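Local coordinates for SusD superfamily protein (Bacteroides vulgatus, PDB 3MYV) that probably binds polysaccharide at the bacterial outer membrane, as a member of the SusD family of saccharide-binding proteins, at residues K243-V256 / L325-V337. Residues are numbered along the deposited sequence; the frame is centred on the assembly and turned at random. Where two conformers were deposited one is given.
Sequences KFGSESFFEIANSV and LECNNVVLRLSEV. With NA (sodium ion), chain C; EDO (1,2-ethanediol), chain E.
With CG anti to its carbonyl carbon (chi1 -72°), Glu247 carries its carboxylate to Arg333 and Ser335, at one end of a two-stranded antiparallel sheet; Asn328, turned the same way (chi1 -69°), lays its amide between Lys243, Glu251 and Asn254 at the other. Two classic beta bulges interrupt the pairing: Leu332 O accepts from Phe249 N and Phe250 N, and Phe250 O from Val331 N and Leu332 N. Glu247 OE1 takes Ser335 OG at 2.6 Å on its syn side, while Ser335 N and Arg333 NH1, the latter a 3.0 Å salt bridge, come from above the carboxylate plane; OE2 pairs with Arg366. Replacing Glu247 by alanine would probably leave Ser335 OG and N without this acceptor and Arg366 without its carboxylate mate, with Arg333 still paired to Glu390 and Glu394. The Phe249 ring reaches helix 334-348, its CE2 edge 3.6 Å from Val337 CG2. Lys243 NZ and Asn254 N approach Asn328 OD1 from opposite faces of its amide, and Asn328 ND2 meets the anti lone pair of Glu251 OE2 at 2.9 Å. Asn254 ND2 donates to Cys327 O; Asn254 OD1 binds sodium at 2.3 Å, with Ser255 O, Leu325 O, Asp258 O, Pro260 O and a water.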
ATOM      1  N   LYS A 243       2.699  11.680  15.002  1.00 18.64           N
ATOM      2  CA  LYS A 243       3.014  10.357  14.473  1.00 18.61           C
ATOM      3  C   LYS A 243       2.242   9.272  15.231  1.00 16.55           C
ATOM      4  O   LYS A 243       1.856   9.448  16.391  1.00 14.32           O
ATOM      5  CB  LYS A 243       4.527  10.087  14.522  1.00 18.62           C
ATOM      6  CG  LYS A 243       5.316  10.996  13.590  1.00 15.83           C
ATOM      7  CD  LYS A 243       6.810  10.725  13.668  1.00 17.68           C
ATOM      8  CE  LYS A 243       7.572  11.225  12.409  1.00 18.22           C
ATOM      9  NZ  LYS A 243       9.006  10.683  12.292  1.00 12.84           N
ATOM     10  N   PHE A 244       2.001   8.163  14.542  1.00 14.87           N
ATOM     11  CA  PHE A 244       1.282   7.037  15.125  1.00 13.70           C
ATOM     12  C   PHE A 244      -0.061   7.478  15.667  1.00 15.03           C
ATOM     13  O   PHE A 244      -0.415   7.145  16.795  1.00 13.79           O
ATOM     14  CB  PHE A 244       2.151   6.352  16.190  1.00 16.90           C
ATOM     15  CG  PHE A 244       3.551   6.063  15.714  1.00 12.22           C
ATOM     16  CD1 PHE A 244       3.781   5.104  14.716  1.00 18.38           C
ATOM     17  CD2 PHE A 244       4.624   6.778  16.201  1.00 18.97           C
ATOM     18  CE1 PHE A 244       5.066   4.864  14.244  1.00 12.41           C
ATOM     19  CE2 PHE A 244       5.910   6.537  15.723  1.00 19.42           C
ATOM     20  CZ  PHE A 244       6.129   5.580  14.763  1.00 18.77           C
ATOM     21  N   GLY A 245      -0.812   8.249  14.858  1.00 14.71           N
ATOM     22  CA  GLY A 245      -2.114   8.729  15.277  1.00 14.68           C
ATOM     23  C   GLY A 245      -3.160   7.633  15.438  1.00 16.30           C
ATOM     24  O   GLY A 245      -2.921   6.457  15.128  1.00 16.86           O
ATOM     25  N   SER A 246      -4.345   8.026  15.900  1.00 15.73           N
ATOM     26  CA  SER A 246      -5.398   7.064  16.248  1.00 16.01           C
ATOM     27  C   SER A 246      -5.911   6.194  15.108  1.00 13.61           C
ATOM     28  O   SER A 246      -6.550   5.168  15.377  1.00 14.26           O
ATOM     29  CB  SER A 246      -6.603   7.769  16.906  1.00 18.50           C
ATOM     30  OG  SER A 246      -7.300   8.613  15.993  1.00 15.53           O
ATOM     31  N   GLU A 247      -5.685   6.578  13.853  1.00 11.60           N
ATOM     32  CA  GLU A 247      -6.104   5.711  12.735  1.00 12.05           C
ATOM     33  C   GLU A 247      -5.017   4.690  12.346  1.00 14.68           C
ATOM     34  O   GLU A 247      -5.295   3.691  11.664  1.00 12.86           O
ATOM     35  CB  GLU A 247      -6.446   6.524  11.501  1.00 12.20           C
ATOM     36  CG  GLU A 247      -7.736   7.312  11.602  1.00 14.06           C
ATOM     37  CD  GLU A 247      -8.307   7.702  10.262  1.00 16.58           C
ATOM     38  OE1 GLU A 247      -8.027   7.025   9.257  1.00 13.91           O
ATOM     39  OE2 GLU A 247      -9.062   8.682  10.240  1.00 13.15           O
ATOM     40  N   SER A 248      -3.785   4.951  12.758  1.00 14.06           N
ATOM     41  CA  SER A 248      -2.645   4.236  12.219  1.00 14.30           C
ATOM     42  C   SER A 248      -2.456   2.878  12.883  1.00 13.21           C
ATOM     43  O   SER A 248      -2.082   2.809  14.066  1.00 14.71           O
ATOM     44  CB  SER A 248      -1.371   5.061  12.407  1.00 15.57           C
ATOM     45  OG  SER A 248      -0.264   4.368  11.846  1.00 13.68           O
ATOM     46  N   PHE A 249      -2.690   1.814  12.121  1.00 13.29           N
ATOM     47  CA  PHE A 249      -2.368   0.449  12.581  1.00 14.57           C
ATOM     48  C   PHE A 249      -0.865   0.174  12.349  1.00 14.78           C
ATOM     49  O   PHE A 249      -0.171  -0.451  13.182  1.00 13.82           O
ATOM     50  CB  PHE A 249      -3.130  -0.641  11.819  1.00 13.35           C
ATOM     51  CG  PHE A 249      -4.633  -0.531  11.854  1.00 18.29           C
ATOM     52  CD1 PHE A 249      -5.326  -0.651  13.051  1.00 17.45           C
ATOM     53  CD2 PHE A 249      -5.367  -0.362  10.666  1.00 17.85           C
ATOM     54  CE1 PHE A 249      -6.726  -0.569  13.092  1.00 17.55           C
ATOM     55  CE2 PHE A 249      -6.773  -0.309  10.698  1.00 18.06           C
ATOM     56  CZ  PHE A 249      -7.447  -0.397  11.914  1.00 17.01           C
ATOM     57  N   PHE A 250      -0.383   0.611  11.189  1.00 13.65           N
ATOM     58  CA  PHE A 250       1.005   0.381  10.790  1.00 15.14           C
ATOM     59  C   PHE A 250       1.495   1.564   9.989  1.00 15.65           C
ATOM     60  O   PHE A 250       0.909   1.882   8.945  1.00 13.65           O
ATOM     61  CB  PHE A 250       1.091  -0.907   9.942  1.00 15.06           C
ATOM     62  CG  PHE A 250       2.475  -1.222   9.415  1.00 13.37           C
ATOM     63  CD1 PHE A 250       3.630  -0.924  10.157  1.00 14.99           C
ATOM     64  CD2 PHE A 250       2.619  -1.822   8.192  1.00 12.30           C
ATOM     65  CE1 PHE A 250       4.893  -1.210   9.657  1.00 19.64           C
ATOM     66  CE2 PHE A 250       3.885  -2.118   7.688  1.00 14.55           C
ATOM     67  CZ  PHE A 250       5.018  -1.784   8.433  1.00 10.85           C
ATOM     68  N   GLU A 251       2.565   2.215  10.451  1.00 15.10           N
ATOM     69  CA  GLU A 251       3.267   3.185   9.608  1.00 15.87           C
ATOM     70  C   GLU A 251       4.761   2.948   9.740  1.00 14.27           C
ATOM     71  O   GLU A 251       5.217   2.483  10.785  1.00 15.44           O
ATOM     72  CB  GLU A 251       2.898   4.630   9.950  1.00 12.96           C
ATOM     73  CG  GLU A 251       3.315   5.098  11.334  1.00 18.70           C
ATOM     74  CD  GLU A 251       2.664   6.405  11.730  1.00 15.72           C
ATOM     75  OE1 GLU A 251       1.414   6.456  11.772  1.00 17.56           O
ATOM     76  OE2 GLU A 251       3.400   7.378  12.036  1.00 15.78           O
ATOM     77  N   ILE A 252       5.513   3.321   8.708  1.00 13.78           N
ATOM     78  CA  ILE A 252       6.987   3.207   8.711  1.00 14.29           C
ATOM     79  C   ILE A 252       7.587   4.323   9.583  1.00 17.09           C
ATOM     80  O   ILE A 252       7.312   5.521   9.380  1.00 16.96           O
ATOM     81  CB  ILE A 252       7.564   3.299   7.257  1.00 15.42           C
ATOM     82  CG1 ILE A 252       6.936   2.249   6.336  1.00 18.49           C
ATOM     83  CG2 ILE A 252       9.106   3.207   7.248  1.00 14.86           C
ATOM     84  CD1 ILE A 252       7.220   0.765   6.767  1.00 20.69           C
ATOM     85  N   ALA A 253       8.418   3.946  10.545  1.00 16.42           N
ATOM     86  CA  ALA A 253       9.006   4.931  11.446  1.00 18.14           C
ATOM     87  C   ALA A 253      10.239   5.542  10.766  1.00 18.13           C
ATOM     88  O   ALA A 253      11.177   4.840  10.383  1.00 22.11           O
ATOM     89  CB  ALA A 253       9.393   4.304  12.793  1.00 16.52           C
ATOM     90  N   ASN A 254      10.227   6.855  10.647  1.00 15.36           N
ATOM     91  CA  ASN A 254      11.318   7.612  10.042  1.00 18.06           C
ATOM     92  C   ASN A 254      11.766   8.639  11.068  1.00 19.08           C
ATOM     93  O   ASN A 254      11.056   8.924  12.031  1.00 21.60           O
ATOM     94  CB  ASN A 254      10.786   8.281   8.768  1.00 15.94           C
ATOM     95  CG  ASN A 254      11.874   8.906   7.883  1.00 20.80           C
ATOM     96  OD1 ASN A 254      13.071   8.855   8.177  1.00 18.12           O
ATOM     97  ND2 ASN A 254      11.434   9.516   6.783  1.00 21.80           N
ATOM     98  N   SER A 255      12.977   9.145  10.926  1.00 21.72           N
ATOM     99  CA  SER A 255      13.421  10.234  11.791  1.00 22.84           C
ATOM    100  C   SER A 255      14.337  11.148  11.008  1.00 22.58           C
ATOM    101  O   SER A 255      14.783  10.780   9.920  1.00 21.72           O
ATOM    102  CB  SER A 255      14.156   9.679  13.007  1.00 26.33           C
ATOM    103  OG  SER A 255      15.508   9.437  12.685  1.00 25.59           O
ATOM    104  N   VAL A 256      14.659  12.311  11.564  1.00 23.64           N
ATOM    105  CA  VAL A 256      15.518  13.254  10.853  0.50 24.64           C
ATOM    106  C   VAL A 256      16.925  12.695  10.636  1.00 24.93           C
ATOM    107  O   VAL A 256      17.560  13.012   9.622  1.00 24.17           O
ATOM    108  CB  VAL A 256      15.591  14.637  11.546  0.50 26.22           C
ATOM    109  CG1 VAL A 256      14.210  15.282  11.597  0.50 25.88           C
ATOM    110  CG2 VAL A 256      16.199  14.531  12.940  0.50 26.80           C
ATOM    111  N   LEU A 325      12.360  15.780   6.257  1.00 15.62           N
ATOM    112  CA  LEU A 325      13.201  14.577   6.091  1.00 16.28           C
ATOM    113  C   LEU A 325      12.676  13.369   6.885  1.00 15.40           C
ATOM    114  O   LEU A 325      13.143  12.234   6.691  1.00 17.78           O
ATOM    115  CB  LEU A 325      14.643  14.896   6.531  1.00 19.56           C
ATOM    116  CG  LEU A 325      15.371  16.001   5.752  1.00 15.98           C
ATOM    117  CD1 LEU A 325      16.667  16.439   6.423  1.00 17.40           C
ATOM    118  CD2 LEU A 325      15.659  15.573   4.331  1.00 16.22           C
ATOM    119  N   GLU A 326      11.727  13.606   7.790  1.00 14.35           N
ATOM    120  CA  GLU A 326      11.421  12.646   8.850  1.00 14.74           C
ATOM    121  C   GLU A 326       9.987  12.121   8.822  1.00 15.25           C
ATOM    122  O   GLU A 326       9.542  11.511   9.794  1.00 17.85           O
ATOM    123  CB  GLU A 326      11.687  13.294  10.211  1.00 16.55           C
ATOM    124  CG  GLU A 326      10.609  14.253  10.725  1.00 18.10           C
ATOM    125  CD  GLU A 326      10.788  15.723  10.308  1.00 26.27           C
ATOM    126  OE1 GLU A 326      11.256  16.002   9.180  1.00 23.41           O
ATOM    127  OE2 GLU A 326      10.426  16.614  11.127  1.00 29.01           O
ATOM    128  N   CYS A 327       9.252  12.347   7.733  1.00 16.30           N
ATOM    129  CA  CYS A 327       7.857  11.876   7.684  1.00 14.38           C
ATOM    130  C   CYS A 327       7.767  10.362   7.645  1.00 14.14           C
ATOM    131  O   CYS A 327       8.486   9.726   6.885  1.00 14.62           O
ATOM    132  CB  CYS A 327       7.123  12.415   6.465  1.00 15.30           C
ATOM    133  SG  CYS A 327       6.854  14.208   6.531  1.00 21.89           S
ATOM    134  N   ASN A 328       6.854   9.819   8.446  1.00 14.12           N
ATOM    135  CA  ASN A 328       6.472   8.421   8.445  1.00 14.75           C
ATOM    136  C   ASN A 328       5.475   8.156   7.300  1.00 16.68           C
ATOM    137  O   ASN A 328       4.647   9.010   6.978  1.00 19.07           O
ATOM    138  CB  ASN A 328       5.817   8.062   9.788  1.00 15.00           C
ATOM    139  CG  ASN A 328       6.785   8.064  10.956  1.00 18.10           C
ATOM    140  OD1 ASN A 328       7.943   8.499  10.833  1.00 18.07           O
ATOM    141  ND2 ASN A 328       6.315   7.553  12.119  1.00 17.55           N
ATOM    142  N   ASN A 329       5.545   6.990   6.682  1.00 14.07           N
ATOM    143  CA  ASN A 329       4.612   6.636   5.624  1.00 15.90           C
ATOM    144  C   ASN A 329       3.615   5.640   6.179  1.00 14.43           C
ATOM    145  O   ASN A 329       3.982   4.561   6.675  1.00 12.07           O
ATOM    146  CB  ASN A 329       5.341   6.031   4.432  1.00 12.42           C
ATOM    147  CG  ASN A 329       6.349   6.980   3.810  1.00 17.89           C
ATOM    148  OD1 ASN A 329       6.181   8.213   3.834  1.00 16.99           O
ATOM    149  ND2 ASN A 329       7.406   6.411   3.241  1.00 15.42           N
ATOM    150  N   VAL A 330       2.358   6.036   6.172  1.00 15.35           N
ATOM    151  CA  VAL A 330       1.252   5.173   6.586  0.50 15.61           C
ATOM    152  C   VAL A 330       1.108   4.016   5.623  1.00 14.00           C
ATOM    153  O   VAL A 330       1.097   4.228   4.413  1.00 15.71           O
ATOM    154  CB  VAL A 330      -0.085   5.917   6.553  0.50 18.03           C
ATOM    155  CG1 VAL A 330      -1.254   4.926   6.755  0.50 20.12           C
ATOM    156  CG2 VAL A 330      -0.107   6.979   7.589  0.50 13.71           C
ATOM    157  N   VAL A 331       0.958   2.798   6.155  1.00 15.23           N
ATOM    158  CA  VAL A 331       0.752   1.596   5.360  1.00 11.23           C
ATOM    159  C   VAL A 331      -0.665   1.019   5.557  1.00 12.71           C
ATOM    160  O   VAL A 331      -1.300   0.600   4.598  1.00 11.82           O
ATOM    161  CB  VAL A 331       1.831   0.553   5.719  1.00 10.01           C
ATOM    162  CG1 VAL A 331       1.649  -0.779   4.935  1.00 11.50           C
ATOM    163  CG2 VAL A 331       3.259   1.099   5.449  1.00 12.44           C
ATOM    164  N   LEU A 332      -1.138   0.991   6.802  1.00 11.56           N
ATOM    165  CA  LEU A 332      -2.473   0.518   7.150  1.00 13.43           C
ATOM    166  C   LEU A 332      -3.094   1.448   8.177  1.00 15.06           C
ATOM    167  O   LEU A 332      -2.583   1.588   9.296  1.00 16.33           O
ATOM    168  CB  LEU A 332      -2.385  -0.908   7.712  1.00 12.46           C
ATOM    169  CG  LEU A 332      -1.843  -2.006   6.804  1.00 10.33           C
ATOM    170  CD1 LEU A 332      -1.226  -3.157   7.662  1.00 13.52           C
ATOM    171  CD2 LEU A 332      -2.955  -2.518   5.881  1.00 13.91           C
ATOM    172  N   ARG A 333      -4.195   2.088   7.792  1.00 16.42           N
ATOM    173  CA  ARG A 333      -4.948   2.933   8.712  1.00 15.14           C
ATOM    174  C   ARG A 333      -6.438   2.664   8.671  1.00 12.97           C
ATOM    175  O   ARG A 333      -6.975   2.077   7.719  1.00 12.57           O
ATOM    176  CB  ARG A 333      -4.654   4.419   8.499  1.00 15.47           C
ATOM    177  CG  ARG A 333      -5.188   5.036   7.205  1.00 16.59           C
ATOM    178  CD  ARG A 333      -4.847   6.516   7.162  1.00 15.55           C
ATOM    179  NE  ARG A 333      -5.216   7.111   5.863  1.00 15.92           N
ATOM    180  CZ  ARG A 333      -6.240   7.934   5.675  1.00 17.28           C
ATOM    181  NH1 ARG A 333      -7.047   8.269   6.684  1.00 11.16           N
ATOM    182  NH2 ARG A 333      -6.474   8.430   4.466  1.00 15.07           N
ATOM    183  N   LEU A 334      -7.103   3.083   9.733  1.00 16.02           N
ATOM    184  CA  LEU A 334      -8.541   2.798   9.937  1.00 14.63           C
ATOM    185  C   LEU A 334      -9.483   3.215   8.793  1.00 15.65           C
ATOM    186  O   LEU A 334     -10.392   2.486   8.468  1.00 16.34           O
ATOM    187  CB  LEU A 334      -9.001   3.408  11.281  1.00 14.44           C
ATOM    188  CG  LEU A 334     -10.405   3.071  11.807  1.00 12.06           C
ATOM    189  CD1 LEU A 334     -10.613   1.537  11.910  1.00 11.67           C
ATOM    190  CD2 LEU A 334     -10.692   3.759  13.162  1.00 16.41           C
ATOM    191  N   SER A 335      -9.308   4.399   8.211  1.00 15.71           N
ATOM    192  CA  SER A 335     -10.175   4.828   7.105  1.00 15.30           C
ATOM    193  C   SER A 335     -10.212   3.799   5.963  1.00 16.31           C
ATOM    194  O   SER A 335     -11.260   3.566   5.370  1.00 13.69           O
ATOM    195  CB  SER A 335      -9.768   6.202   6.576  1.00 15.89           C
ATOM    196  OG  SER A 335      -9.975   7.252   7.529  1.00 13.52           O
ATOM    197  N   GLU A 336      -9.085   3.156   5.660  1.00 15.05           N
ATOM    198  CA  GLU A 336      -9.111   2.121   4.617  1.00 15.03           C
ATOM    199  C   GLU A 336     -10.102   1.015   4.941  1.00 13.79           C
ATOM    200  O   GLU A 336     -10.813   0.547   4.047  1.00 11.95           O
ATOM    201  CB  GLU A 336      -7.734   1.502   4.358  1.00 15.80           C
ATOM    202  CG  GLU A 336      -7.748   0.549   3.170  1.00 17.86           C
ATOM    203  CD  GLU A 336      -6.489  -0.319   3.024  1.00 14.87           C
ATOM    204  OE1 GLU A 336      -5.502  -0.045   3.721  1.00 13.93           O
ATOM    205  OE2 GLU A 336      -6.505  -1.234   2.172  1.00 15.41           O
ATOM    206  N   VAL A 337     -10.138   0.589   6.197  1.00 12.78           N
ATOM    207  CA  VAL A 337     -11.008  -0.497   6.611  1.00 14.18           C
ATOM    208  C   VAL A 337     -12.487  -0.127   6.403  1.00 14.13           C
ATOM    209  O   VAL A 337     -13.281  -0.946   5.920  1.00 12.49           O
ATOM    210  CB  VAL A 337     -10.748  -0.915   8.059  1.00 16.33           C
ATOM    211  CG1 VAL A 337     -11.675  -2.090   8.449  1.00 16.83           C
ATOM    212  CG2 VAL A 337      -9.273  -1.281   8.273  1.00 17.96           C
TER
HETATM  213 NA    NA C 502      14.656  10.473   7.567  1.00 19.09          NA
HETATM  214  C1  EDO E 505       1.989   7.409   2.584  1.00 19.21           C
HETATM  215  O1  EDO E 505       0.958   6.418   2.777  1.00 21.38           O
HETATM  216  C2  EDO E 505       1.622   8.696   3.302  1.00 15.50           C
HETATM  217  O2  EDO E 505       1.791   8.538   4.718  1.00 19.53           O
HETATM  218  O   HOH W   1       8.828   7.669  13.868  1.00 20.47           O
HETATM  219  O   HOH W   2      16.618  11.920   7.305  1.00 16.45           O